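Lin1840 protein (Listeria innocua serovar 6a, PDB 4ZOC) probably hydrolyses terminal, non-reducing beta-D-glucosyl residues to release beta-D-glucose, as a family 3 glycoside hydrolase involved in beta-1,2-glucan metabolism. Local coordinates at residues D144-R149 and G559-Y564; V99-L104 and R368-E373. The protein carries 2 engineered substitutions. One frame throughout, in Å; residues are numbered along the deposited sequence.

Interaction 1. Residues D144-R149 and G559-Y564; sequences DPRWGR and GQIPVY
An Asx turn at Asp144, set in a type I beta turn running on to Trp147, gives Ile561 its landing place. Asp144 OD1 takes the backbone N of Arg146 on its anti side at 3.0 Å, and its syn lone pair takes Arg146 NE at 2.9 Å along a nearly straight bond (169°). Arg146 NH2 reaches Asp144 OD2 at 2.8 Å from above the carboxylate plane, completing a side-on salt bridge. The bend at chi3 (-67°) curls the arginine back onto its own turn. Ile561 CG2 comes over the Asp144 carboxylate, 3.5 Å from OD1, and also lies 3.7 Å from Arg146 NH2, while CD1 ends against Pro145 CD at 3.7 Å. The contact across is therefore one branched aliphatic side chain set against an ion pair, whose charges probably offset each other, and a proline ring, just ahead of the cis peptide before Pro562. Arg146 NH1 turns to the carbonyl oxygens of Gly559 and Ile561 of the second subunit, so the same guanidinium serves the dimer interface. In the fold, the contact joins the loop between strand 133-134 and helix 158-173 of the barrel to the loop between helix 532-541 and strand 607-611.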
loop_
_atom_site.group_PDB
_atom_site.type_symbol
_atom_site.label_atom_id
_atom_site.label_comp_id
_atom_site.label_asym_id
_atom_site.label_seq_id
_atom_site.Cartn_x
_atom_site.Cartn_y
_atom_site.Cartn_z
ATOM N N ASP A 144 1.496 7.919 -4.092
ATOM C CA ASP A 144 2.525 6.936 -4.437
ATOM C C ASP A 144 3.279 7.424 -5.660
ATOM O O ASP A 144 2.886 7.234 -6.800
ATOM C CB ASP A 144 1.903 5.545 -4.641
ATOM C CG ASP A 144 2.947 4.461 -4.806
ATOM O OD1 ASP A 144 4.159 4.799 -5.087
ATOM O OD2 ASP A 144 2.553 3.266 -4.689
ATOM N N PRO A 145 4.419 8.084 -5.430
ATOM C CA PRO A 145 5.187 8.599 -6.515
ATOM C C PRO A 145 5.924 7.587 -7.387
ATOM O O PRO A 145 6.561 7.992 -8.386
ATOM C CB PRO A 145 6.144 9.555 -5.825
ATOM C CG PRO A 145 6.268 9.090 -4.458
ATOM C CD PRO A 145 4.980 8.386 -4.104
ATOM N N ARG A 146 5.823 6.277 -7.089
ATOM C CA ARG A 146 6.331 5.237 -8.060
ATOM C C ARG A 146 5.521 5.313 -9.313
ATOM O O ARG A 146 6.044 5.105 -10.433
ATOM C CB ARG A 146 6.231 3.848 -7.452
ATOM C CG ARG A 146 7.245 3.636 -6.371
ATOM C CD ARG A 146 6.994 2.356 -5.609
ATOM N NE ARG A 146 5.754 2.400 -4.839
ATOM C CZ ARG A 146 5.406 1.484 -3.938
ATOM N NH1 ARG A 146 6.155 0.429 -3.718
ATOM N NH2 ARG A 146 4.281 1.627 -3.247
ATOM N N TRP A 147 4.241 5.623 -9.189
ATOM C CA TRP A 147 3.300 5.666 -10.335
ATOM C C TRP A 147 3.639 6.846 -11.216
ATOM O O TRP A 147 3.618 8.031 -10.785
ATOM C CB TRP A 147 1.873 5.892 -9.787
ATOM C CG TRP A 147 0.759 5.633 -10.708
ATOM C CD1 TRP A 147 0.608 4.558 -11.498
ATOM C CD2 TRP A 147 -0.412 6.436 -10.922
ATOM N NE1 TRP A 147 -0.589 4.584 -12.151
ATOM C CE2 TRP A 147 -1.259 5.701 -11.815
ATOM C CE3 TRP A 147 -0.888 7.620 -10.357
ATOM C CZ2 TRP A 147 -2.536 6.161 -12.222
ATOM C CZ3 TRP A 147 -2.109 8.105 -10.769
ATOM C CH2 TRP A 147 -2.938 7.373 -11.693
ATOM N N GLY A 148 3.869 6.570 -12.506
ATOM C CA GLY A 148 4.249 7.616 -13.438
ATOM C C GLY A 148 3.228 8.687 -13.683
ATOM O O GLY A 148 3.562 9.813 -14.034
ATOM N N ARG A 149 1.986 8.339 -13.460
ATOM C CA ARG A 149 0.840 9.261 -13.710
ATOM C C ARG A 149 0.609 10.293 -12.601
ATOM O O ARG A 149 -0.239 11.139 -12.769
ATOM C CB ARG A 149 -0.430 8.437 -13.979
ATOM C CG ARG A 149 -0.205 7.442 -15.110
ATOM C CD ARG A 149 -1.515 6.851 -15.652
ATOM N NE ARG A 149 -2.099 7.868 -16.517
ATOM C CZ ARG A 149 -2.917 7.661 -17.544
ATOM N NH1 ARG A 149 -3.343 6.445 -17.873
ATOM N NH2 ARG A 149 -3.300 8.715 -18.250
ATOM N N GLY A 559 10.921 3.251 0.420
ATOM C CA GLY A 559 10.199 2.451 1.387
ATOM C C GLY A 559 9.376 3.197 2.428
ATOM O O GLY A 559 8.644 2.541 3.169
ATOM N N GLN A 560 9.414 4.500 2.459
ATOM C CA GLN A 560 8.502 5.292 3.266
ATOM C C GLN A 560 7.091 5.391 2.625
ATOM O O GLN A 560 6.131 5.836 3.232
ATOM C CB GLN A 560 9.089 6.684 3.477
ATOM C CG GLN A 560 8.431 7.397 4.681
ATOM C CD GLN A 560 8.965 8.812 4.914
ATOM O OE1 GLN A 560 9.211 9.581 3.965
ATOM N NE2 GLN A 560 9.274 9.120 6.178
ATOM N N ILE A 561 6.986 5.058 1.358
ATOM C CA ILE A 561 5.725 5.183 0.603
ATOM C C ILE A 561 4.627 4.200 1.080
ATOM O O ILE A 561 4.900 2.995 1.231
ATOM C CB ILE A 561 5.993 5.003 -0.890
ATOM C CG1 ILE A 561 6.873 6.138 -1.425
ATOM C CG2 ILE A 561 4.660 4.968 -1.637
ATOM C CD1 ILE A 561 7.359 5.871 -2.843
ATOM N N PRO A 562 3.396 4.680 1.304
ATOM C CA PRO A 562 2.973 6.064 1.108
ATOM C C PRO A 562 3.108 6.899 2.352
ATOM O O PRO A 562 2.839 6.393 3.493
ATOM C CB PRO A 562 1.469 5.937 0.858
ATOM C CG PRO A 562 1.052 4.706 1.611
ATOM C CD PRO A 562 2.213 3.771 1.372
ATOM N N VAL A 563 3.532 8.131 2.134
ATOM C CA VAL A 563 3.684 9.109 3.188
ATOM C C VAL A 563 2.943 10.386 2.728
ATOM O O VAL A 563 3.127 10.859 1.586
ATOM C CB VAL A 563 5.179 9.394 3.519
ATOM C CG1 VAL A 563 5.979 9.873 2.324
ATOM C CG2 VAL A 563 5.238 10.381 4.663
ATOM N N TYR A 564 2.123 10.959 3.612
ATOM C CA TYR A 564 1.278 12.057 3.217
ATOM C C TYR A 564 0.858 12.844 4.452
ATOM O O TYR A 564 0.876 12.267 5.576
ATOM C CB TYR A 564 0.089 11.512 2.363
ATOM C CG TYR A 564 -0.660 10.371 2.979
ATOM C CD1 TYR A 564 -1.715 10.610 3.836
ATOM C CD2 TYR A 564 -0.289 9.058 2.787
ATOM C CE1 TYR A 564 -2.440 9.577 4.415
ATOM C CE2 TYR A 564 -0.990 8.012 3.385
ATOM C CZ TYR A 564 -2.070 8.256 4.170
ATOM O OH TYR A 564 -2.700 7.245 4.778
#

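Interaction 2. Residues V99-L104 and R368-E373; sequences VFPIPL and RAAGVE
Apolar contact comes first, and Ala370 is its hub. Its CB points toward the 99-104 segment and touches two side chains there: Pro101 CD at 3.7 Å and Phe100 CD2 at 3.8 Å. The methyl group meets the phenylalanine at the ring edge, near the ring plane, and not over a face. Phe100 CG sits beside its backbone N (chi1 -76°), which swings the ring round to helix 361-374 although its CB does not head there. The ring also packs on Lys366 and Ala367 of the same helix, and on Met118 and Val121 of helix 112-128.

The second kind of contact is side chain to backbone. Pro101 CG rests 3.5 Å from Gly371 CA and equally 3.5 Å from Gly371 N, so the pyrrolidine ring lies directly on the helix main chain. Gly371 has no side chain to hold it off, and the CA atoms of Pro101 and Gly371 are 5.8 Å apart.

Hydrogen bonds and charges belong to the surroundings. Within the helix Val372 N donates to Arg368 O at 2.9 Å and Glu373 N to Ala369 O at 3.0 Å. Phe100 is tied through its carbonyl to His94, and Val99 through its backbone to Thr530. Around the helix, Arg368 forms a salt bridge with Asp538, and Glu373 pairs with Lys639 and Lys665 on strands 638-648 and 659-668.

With neither a hydrogen bond nor a salt bridge between the two segments, the contact depends on shape: a proline and an aromatic edge fitted to a small-residue patch, Ala370 and Gly371, of a helix that also carries salt bridges, from Arg368 and Glu373, to other parts of the chain.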
loop_
_atom_site.group_PDB
_atom_site.type_symbol
_atom_site.label_atom_id
_atom_site.label_comp_id
_atom_site.label_asym_id
_atom_site.label_seq_id
_atom_site.Cartn_x
_atom_site.Cartn_y
_atom_site.Cartn_z
ATOM N N VAL A 99 2.889 24.887 -24.233
ATOM C CA VAL A 99 2.858 23.862 -23.206
ATOM C C VAL A 99 3.139 24.529 -21.863
ATOM O O VAL A 99 4.100 25.264 -21.699
ATOM C CB VAL A 99 3.809 22.697 -23.474
ATOM C CG1 VAL A 99 3.665 21.576 -22.420
ATOM C CG2 VAL A 99 3.621 22.160 -24.849
ATOM N N PHE A 100 2.222 24.303 -20.942
ATOM C CA PHE A 100 2.253 24.817 -19.594
ATOM C C PHE A 100 2.909 23.763 -18.672
ATOM O O PHE A 100 3.181 22.602 -19.085
ATOM C CB PHE A 100 0.833 25.161 -19.110
ATOM C CG PHE A 100 0.277 26.439 -19.685
ATOM C CD1 PHE A 100 -0.098 26.494 -20.999
ATOM C CD2 PHE A 100 0.038 27.558 -18.883
ATOM C CE1 PHE A 100 -0.596 27.645 -21.544
ATOM C CE2 PHE A 100 -0.418 28.706 -19.449
ATOM C CZ PHE A 100 -0.738 28.755 -20.778
ATOM N N PRO A 101 3.177 24.158 -17.397
ATOM C CA PRO A 101 3.718 23.133 -16.444
ATOM C C PRO A 101 2.801 21.944 -16.354
ATOM O O PRO A 101 1.540 22.050 -16.506
ATOM C CB PRO A 101 3.861 23.910 -15.122
ATOM C CG PRO A 101 4.051 25.333 -15.570
ATOM C CD PRO A 101 3.197 25.490 -16.810
ATOM N N ILE A 102 3.436 20.790 -16.155
ATOM C CA ILE A 102 2.681 19.528 -15.861
ATOM C C ILE A 102 1.718 19.709 -14.704
ATOM O O ILE A 102 1.944 20.548 -13.855
ATOM C CB ILE A 102 3.594 18.312 -15.595
ATOM C CG1 ILE A 102 4.600 18.544 -14.441
ATOM C CG2 ILE A 102 4.258 17.874 -16.860
ATOM C CD1 ILE A 102 5.253 17.285 -13.921
ATOM N N PRO A 103 0.595 18.952 -14.691
ATOM C CA PRO A 103 -0.351 19.222 -13.635
ATOM C C PRO A 103 0.181 19.186 -12.178
ATOM O O PRO A 103 -0.306 19.961 -11.360
ATOM C CB PRO A 103 -1.446 18.190 -13.912
ATOM C CG PRO A 103 -1.428 18.106 -15.406
ATOM C CD PRO A 103 -0.001 18.154 -15.754
ATOM N N LEU A 104 1.104 18.271 -11.865
ATOM C CA LEU A 104 1.638 18.141 -10.492
ATOM C C LEU A 104 2.316 19.470 -10.132
ATOM O O LEU A 104 2.210 19.923 -9.030
ATOM C CB LEU A 104 2.584 16.956 -10.429
ATOM C CG LEU A 104 2.997 16.614 -8.991
ATOM C CD1 LEU A 104 1.835 16.552 -8.007
ATOM C CD2 LEU A 104 3.833 15.378 -8.954
ATOM N N ARG A 368 4.911 31.167 -19.153
ATOM C CA ARG A 368 6.015 31.534 -18.309
ATOM C C ARG A 368 5.541 31.862 -16.889
ATOM O O ARG A 368 6.131 31.370 -15.886
ATOM C CB ARG A 368 6.747 32.687 -18.911
ATOM C CG ARG A 368 8.110 33.031 -18.369
ATOM C CD ARG A 368 8.452 34.076 -19.476
ATOM N NE ARG A 368 9.575 34.747 -19.075
ATOM C CZ ARG A 368 10.300 35.545 -19.820
ATOM N NH1 ARG A 368 9.985 35.826 -21.070
ATOM N NH2 ARG A 368 11.359 36.038 -19.242
ATOM N N ALA A 369 4.473 32.653 -16.792
ATOM C CA ALA A 369 3.920 33.069 -15.526
ATOM C C ALA A 369 3.491 31.818 -14.749
ATOM O O ALA A 369 3.747 31.736 -13.554
ATOM C CB ALA A 369 2.728 33.990 -15.726
ATOM N N ALA A 370 2.873 30.837 -15.436
ATOM C CA ALA A 370 2.478 29.609 -14.786
ATOM C C ALA A 370 3.687 28.863 -14.225
ATOM O O ALA A 370 3.598 28.338 -13.121
ATOM C CB ALA A 370 1.682 28.679 -15.687
ATOM N N GLY A 371 4.749 28.771 -15.029
ATOM C CA GLY A 371 6.003 28.134 -14.608
ATOM C C GLY A 371 6.613 28.810 -13.386
ATOM O O GLY A 371 7.060 28.091 -12.465
ATOM N N VAL A 372 6.662 30.154 -13.349
ATOM C CA VAL A 372 7.214 30.816 -12.167
ATOM C C VAL A 372 6.285 30.699 -10.953
ATOM O O VAL A 372 6.719 30.882 -9.788
ATOM C CB VAL A 372 7.715 32.256 -12.432
ATOM C CG1 VAL A 372 8.692 32.256 -13.604
ATOM C CG2 VAL A 372 6.642 33.202 -12.734
ATOM N N GLU A 373 4.987 30.466 -11.180
ATOM C CA GLU A 373 4.059 30.216 -10.016
ATOM C C GLU A 373 4.192 28.819 -9.397
ATOM O O GLU A 373 3.899 28.633 -8.218
ATOM C CB GLU A 373 2.565 30.353 -10.415
ATOM C CG GLU A 373 2.177 31.770 -10.821
ATOM C CD GLU A 373 2.096 32.707 -9.658
ATOM O OE1 GLU A 373 1.714 32.269 -8.547
ATOM O OE2 GLU A 373 2.468 33.873 -9.859
#

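The centres of interactions 1 and 2 are 22 Å apart and their nearest atoms about 7 Å. Their segments alternate along the chain: 99-104, 144-149, 368-373, 559-564. The first two follow the adjacent strands 87-90 and 133-134 of the parallel barrel sheet, the first running into helix 103-108; each segment meets a part of the chain that comes after the barrel. A backbone hydrogen bond between Leu104 and Met151 further links the two connections. Interaction 2 meets helix 361-374, which leads into strand 376-380 of the six-stranded sheet, while interaction 1 meets a later loop at the interface with the second subunit. Together they dock the barrel against the rest of the subunit at two places.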